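Local coordinates for putative peptidase (Chlamydophila abortus, PDB 3CE2), which is a putative zinc metallopeptidase of the M3B (oligopeptidase F) family that probably degrades small bioactive peptides, at residues G249-Q252 and A253-F256; R525-H528 and F529-N532. All blocks are in the same frame, centred on the assembly; numbering follows the deposited sequence.

Contact 1 (G249-Q252 and A253-F256); sequences GKIQ and AHVF
With CG anti to the backbone N (chi1 -173°) and a bend at the next bond (chi2 74°), Lys250 curls along the helix toward the ring of His254, whose own CG lies anti to the carbonyl carbon (chi1 -62°) and leans back over the preceding turn. The two side chains meet at an oblique angle: Lys250 CE comes 3.3 Å from His254 NE2, while Lys250 CG lies beside CE1 of the same ring. Beneath the imidazole, Lys250 O sits over the centre of one face, 3.8 Å from the ring plane. That same oxygen accepts the backbone bond from His254 N at 3.0 Å. These residues span about two alpha-helical turns in the middle of helix 240-260, with i to i+4 bonds also running from Ala253 N to Gly249 O, from Val255 N to Ile251 O and from Phe256 N to Gln252 O. Ile251 CG2 and Val255 CG2 stand 4.5 Å apart, one turn from each other. Ile251 also packs on Ile482 and Ala486 of helix 451-487. From that helix His483 reaches the buried His254, its NE2 hydrogen-bonded to ND1, the two rings meeting with their planes nearly parallel.

Contact 2 (R525-H528 and F529-N532); sequences RIPH and FYYN
Pro527 CB lies over one face of the Phe529 ring in a CH-pi contact, 4.0 Å from the centroid and 27° off the normal. Tyr530 takes Phe529 CE2 against one face, offset toward the rim, and Pro527 N in plane at its edge. The ring of Tyr531 turns its edge to the backbone, with the carbonyl oxygens of Ile526 and Pro527 in its plane. This is a short 3-10 turn at His528 and Phe529, within the connection between helices 494-509 and 536-553. Two i to i+3 bonds give the turn its 3-10 character: Tyr530 N donates to Pro527 O at 2.8 Å and Tyr531 N to His528 O at 2.9 Å. Phe529 CG sits between its backbone N and carbonyl carbon (chi1 67°), which swings the ring back over the proline. Pro527 and Tyr530 run side by side, CD against CD2 at 3.4 Å, whereas Ile526 crosses Tyr530 at about a right angle, its CG2 3.8 Å from Tyr530 CB. On the buried side, His528 stacks on Phe185 of helix 180-192, and Tyr531 packs on Phe478 and Ile482 of helix 451-487. Tyr531 CE2 approaches Ile526 O to 3.5 Å.

How the contacts relate
Contact 1 comes first along the chain, on helix 240-260, and contact 2 follows some 270 residues later, in the connection that precedes helix 536-553; both belong to the peptidase family M3 part of the chain. Their centres are about 13 Å apart, and they touch: His254 CE1 lies 3.5 Å from Asn532 N, and Ile251 CD1 lies 4.0 Å from Tyr531 CD1. Helix 451-487 packs against both, so two distant parts of the sequence meet beside one long helix. The Tyr530 side chain is about 11 Å from that of the zinc ligand Glu430, so contact 2 lies in the wider surroundings of the zinc site of His402, His406 and Glu430.

Contact 1 (G249-Q252 and A253-F256)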
loop_
_atom_site.group_PDB
_atom_site.type_symbol
_atom_site.label_atom_id
_atom_site.label_comp_id
_atom_site.label_asym_id
_atom_site.label_seq_id
_atom_site.Cartn_x
_atom_site.Cartn_y
_atom_site.Cartn_z
ATOM N N GLY A 249 8.687 10.932 21.297
ATOM C CA GLY A 249 8.950 9.590 21.817
ATOM C C GLY A 249 9.133 8.545 20.722
ATOM O O GLY A 249 10.097 7.801 20.741
ATOM N N LYS A 250 8.190 8.470 19.787
ATOM C CA LYS A 250 8.294 7.583 18.637
ATOM C C LYS A 250 9.609 7.834 17.886
ATOM O O LYS A 250 10.421 6.923 17.681
ATOM C CB LYS A 250 7.105 7.795 17.691
ATOM C CG LYS A 250 7.015 6.807 16.532
ATOM C CD LYS A 250 6.544 5.435 16.995
ATOM C CE LYS A 250 6.844 4.346 15.960
ATOM N NZ LYS A 250 7.066 3.039 16.646
ATOM N N ILE A 251 9.836 9.074 17.483
ATOM C CA ILE A 251 11.038 9.344 16.735
ATOM C C ILE A 251 12.295 8.944 17.507
ATOM O O ILE A 251 13.239 8.426 16.913
ATOM C CB ILE A 251 11.154 10.799 16.348
ATOM C CG1 ILE A 251 9.930 11.272 15.553
ATOM C CG2 ILE A 251 12.476 11.048 15.622
ATOM C CD1 ILE A 251 9.455 10.385 14.410
ATOM N N GLN A 252 12.325 9.189 18.814
ATOM C CA GLN A 252 13.478 8.793 19.617
ATOM C C GLN A 252 13.564 7.273 19.659
ATOM O O GLN A 252 14.644 6.702 19.773
ATOM C CB GLN A 252 13.402 9.342 21.043
ATOM C CG GLN A 252 13.879 10.795 21.230
ATOM C CD GLN A 252 15.311 11.063 20.688
ATOM O OE1 GLN A 252 16.265 10.279 20.905
ATOM N NE2 GLN A 252 15.458 12.184 19.994
ATOM N N ALA A 253 12.426 6.605 19.561
ATOM C CA ALA A 253 12.443 5.154 19.459
ATOM C C ALA A 253 13.226 4.723 18.212
ATOM O O ALA A 253 14.116 3.879 18.293
ATOM C CB ALA A 253 11.041 4.606 19.434
ATOM N N HIS A 254 12.918 5.323 17.067
ATOM C CA HIS A 254 13.630 4.974 15.853
ATOM C C HIS A 254 15.107 5.261 15.994
ATOM O O HIS A 254 15.937 4.456 15.567
ATOM C CB HIS A 254 13.061 5.698 14.642
ATOM C CG HIS A 254 11.641 5.353 14.372
ATOM N ND1 HIS A 254 10.776 6.208 13.728
ATOM C CD2 HIS A 254 10.919 4.259 14.700
ATOM C CE1 HIS A 254 9.584 5.644 13.654
ATOM N NE2 HIS A 254 9.642 4.461 14.242
ATOM N N VAL A 255 15.438 6.385 16.619
ATOM C CA VAL A 255 16.845 6.734 16.844
ATOM C C VAL A 255 17.539 5.700 17.714
ATOM O O VAL A 255 18.677 5.345 17.472
ATOM C CB VAL A 255 16.980 8.099 17.479
ATOM C CG1 VAL A 255 18.437 8.397 17.812
ATOM C CG2 VAL A 255 16.411 9.145 16.547
ATOM N N PHE A 256 16.833 5.200 18.714
ATOM C CA PHE A 256 17.395 4.189 19.584
ATOM C C PHE A 256 17.730 2.940 18.790
ATOM O O PHE A 256 18.848 2.445 18.866
ATOM C CB PHE A 256 16.417 3.877 20.713
ATOM C CG PHE A 256 16.604 2.521 21.343
ATOM C CD1 PHE A 256 17.608 2.301 22.280
ATOM C CD2 PHE A 256 15.744 1.478 21.034
ATOM C CE1 PHE A 256 17.757 1.072 22.887
ATOM C CE2 PHE A 256 15.884 0.237 21.637
ATOM C CZ PHE A 256 16.900 0.036 22.558
#

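Contact 2 (R525-H528 and F529-N532)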
loop_
_atom_site.group_PDB
_atom_site.type_symbol
_atom_site.label_atom_id
_atom_site.label_comp_id
_atom_site.label_asym_id
_atom_site.label_seq_id
_atom_site.Cartn_x
_atom_site.Cartn_y
_atom_site.Cartn_z
ATOM N N ARG A 525 -2.344 15.284 13.558
ATOM C CA ARG A 525 -3.418 14.367 13.222
ATOM C C ARG A 525 -2.970 13.157 12.442
ATOM O O ARG A 525 -3.781 12.291 12.160
ATOM C CB ARG A 525 -4.561 15.060 12.475
ATOM C CG ARG A 525 -4.257 16.484 12.041
ATOM C CD ARG A 525 -5.505 17.415 11.906
ATOM N NE ARG A 525 -6.638 16.829 11.167
ATOM C CZ ARG A 525 -7.489 17.527 10.406
ATOM N NH1 ARG A 525 -7.333 18.839 10.248
ATOM N NH2 ARG A 525 -8.496 16.912 9.788
ATOM N N ILE A 526 -1.689 13.080 12.101
ATOM C CA ILE A 526 -1.199 11.983 11.281
ATOM C C ILE A 526 -0.672 10.813 12.083
ATOM O O ILE A 526 0.393 10.924 12.669
ATOM C CB ILE A 526 -0.033 12.420 10.453
ATOM C CG1 ILE A 526 -0.413 13.600 9.577
ATOM C CG2 ILE A 526 0.465 11.257 9.610
ATOM C CD1 ILE A 526 0.805 14.261 9.016
ATOM N N PRO A 527 -1.374 9.670 12.042
ATOM C CA PRO A 527 -1.166 8.492 12.903
ATOM C C PRO A 527 0.260 7.924 12.903
ATOM O O PRO A 527 0.904 7.887 11.852
ATOM C CB PRO A 527 -2.165 7.478 12.349
ATOM C CG PRO A 527 -3.223 8.338 11.697
ATOM C CD PRO A 527 -2.465 9.459 11.081
ATOM N N HIS A 528 0.728 7.486 14.080
ATOM C CA HIS A 528 2.153 7.138 14.289
ATOM C C HIS A 528 2.611 5.951 13.466
ATOM O O HIS A 528 3.845 5.735 13.320
ATOM C CB HIS A 528 2.469 6.838 15.750
ATOM C CG HIS A 528 2.474 8.042 16.628
ATOM N ND1 HIS A 528 3.019 8.031 17.896
ATOM C CD2 HIS A 528 1.990 9.292 16.435
ATOM C CE1 HIS A 528 2.866 9.221 18.446
ATOM N NE2 HIS A 528 2.242 10.004 17.583
ATOM N N PHE A 529 1.629 5.176 12.967
ATOM C CA PHE A 529 1.915 4.056 12.061
ATOM C C PHE A 529 2.296 4.528 10.654
ATOM O O PHE A 529 2.886 3.761 9.878
ATOM C CB PHE A 529 0.828 2.970 12.062
ATOM C CG PHE A 529 -0.498 3.393 11.482
ATOM C CD1 PHE A 529 -1.598 3.635 12.323
ATOM C CD2 PHE A 529 -0.678 3.487 10.103
ATOM C CE1 PHE A 529 -2.862 3.996 11.797
ATOM C CE2 PHE A 529 -1.937 3.852 9.560
ATOM C CZ PHE A 529 -3.031 4.104 10.411
ATOM N N TYR A 530 1.992 5.806 10.365
ATOM C CA TYR A 530 2.595 6.525 9.232
ATOM C C TYR A 530 4.018 6.895 9.516
ATOM O O TYR A 530 4.634 7.625 8.764
ATOM C CB TYR A 530 1.806 7.763 8.825
ATOM C CG TYR A 530 0.526 7.338 8.218
ATOM C CD1 TYR A 530 0.520 6.623 7.041
ATOM C CD2 TYR A 530 -0.673 7.567 8.863
ATOM C CE1 TYR A 530 -0.631 6.182 6.498
ATOM C CE2 TYR A 530 -1.839 7.135 8.333
ATOM C CZ TYR A 530 -1.819 6.433 7.148
ATOM O OH TYR A 530 -3.003 5.989 6.607
ATOM N N TYR A 531 4.566 6.355 10.588
ATOM C CA TYR A 531 5.981 6.547 10.804
ATOM C C TYR A 531 6.872 5.291 10.582
ATOM O O TYR A 531 6.413 4.139 10.490
ATOM C CB TYR A 531 6.231 7.312 12.117
ATOM C CG TYR A 531 5.625 8.703 12.066
ATOM C CD1 TYR A 531 6.426 9.808 11.891
ATOM C CD2 TYR A 531 4.265 8.905 12.134
ATOM C CE1 TYR A 531 5.901 11.097 11.812
ATOM C CE2 TYR A 531 3.725 10.198 12.063
ATOM C CZ TYR A 531 4.563 11.293 11.904
ATOM O OH TYR A 531 4.099 12.591 11.828
ATOM N N ASN A 532 8.159 5.578 10.464
ATOM C CA ASN A 532 9.148 4.661 9.914
ATOM C C ASN A 532 9.141 4.613 8.382
ATOM O O ASN A 532 9.169 3.565 7.767
ATOM C CB ASN A 532 9.095 3.275 10.550
ATOM C CG ASN A 532 10.485 2.679 10.726
ATOM O OD1 ASN A 532 11.447 3.388 11.049
ATOM N ND2 ASN A 532 10.601 1.380 10.494
#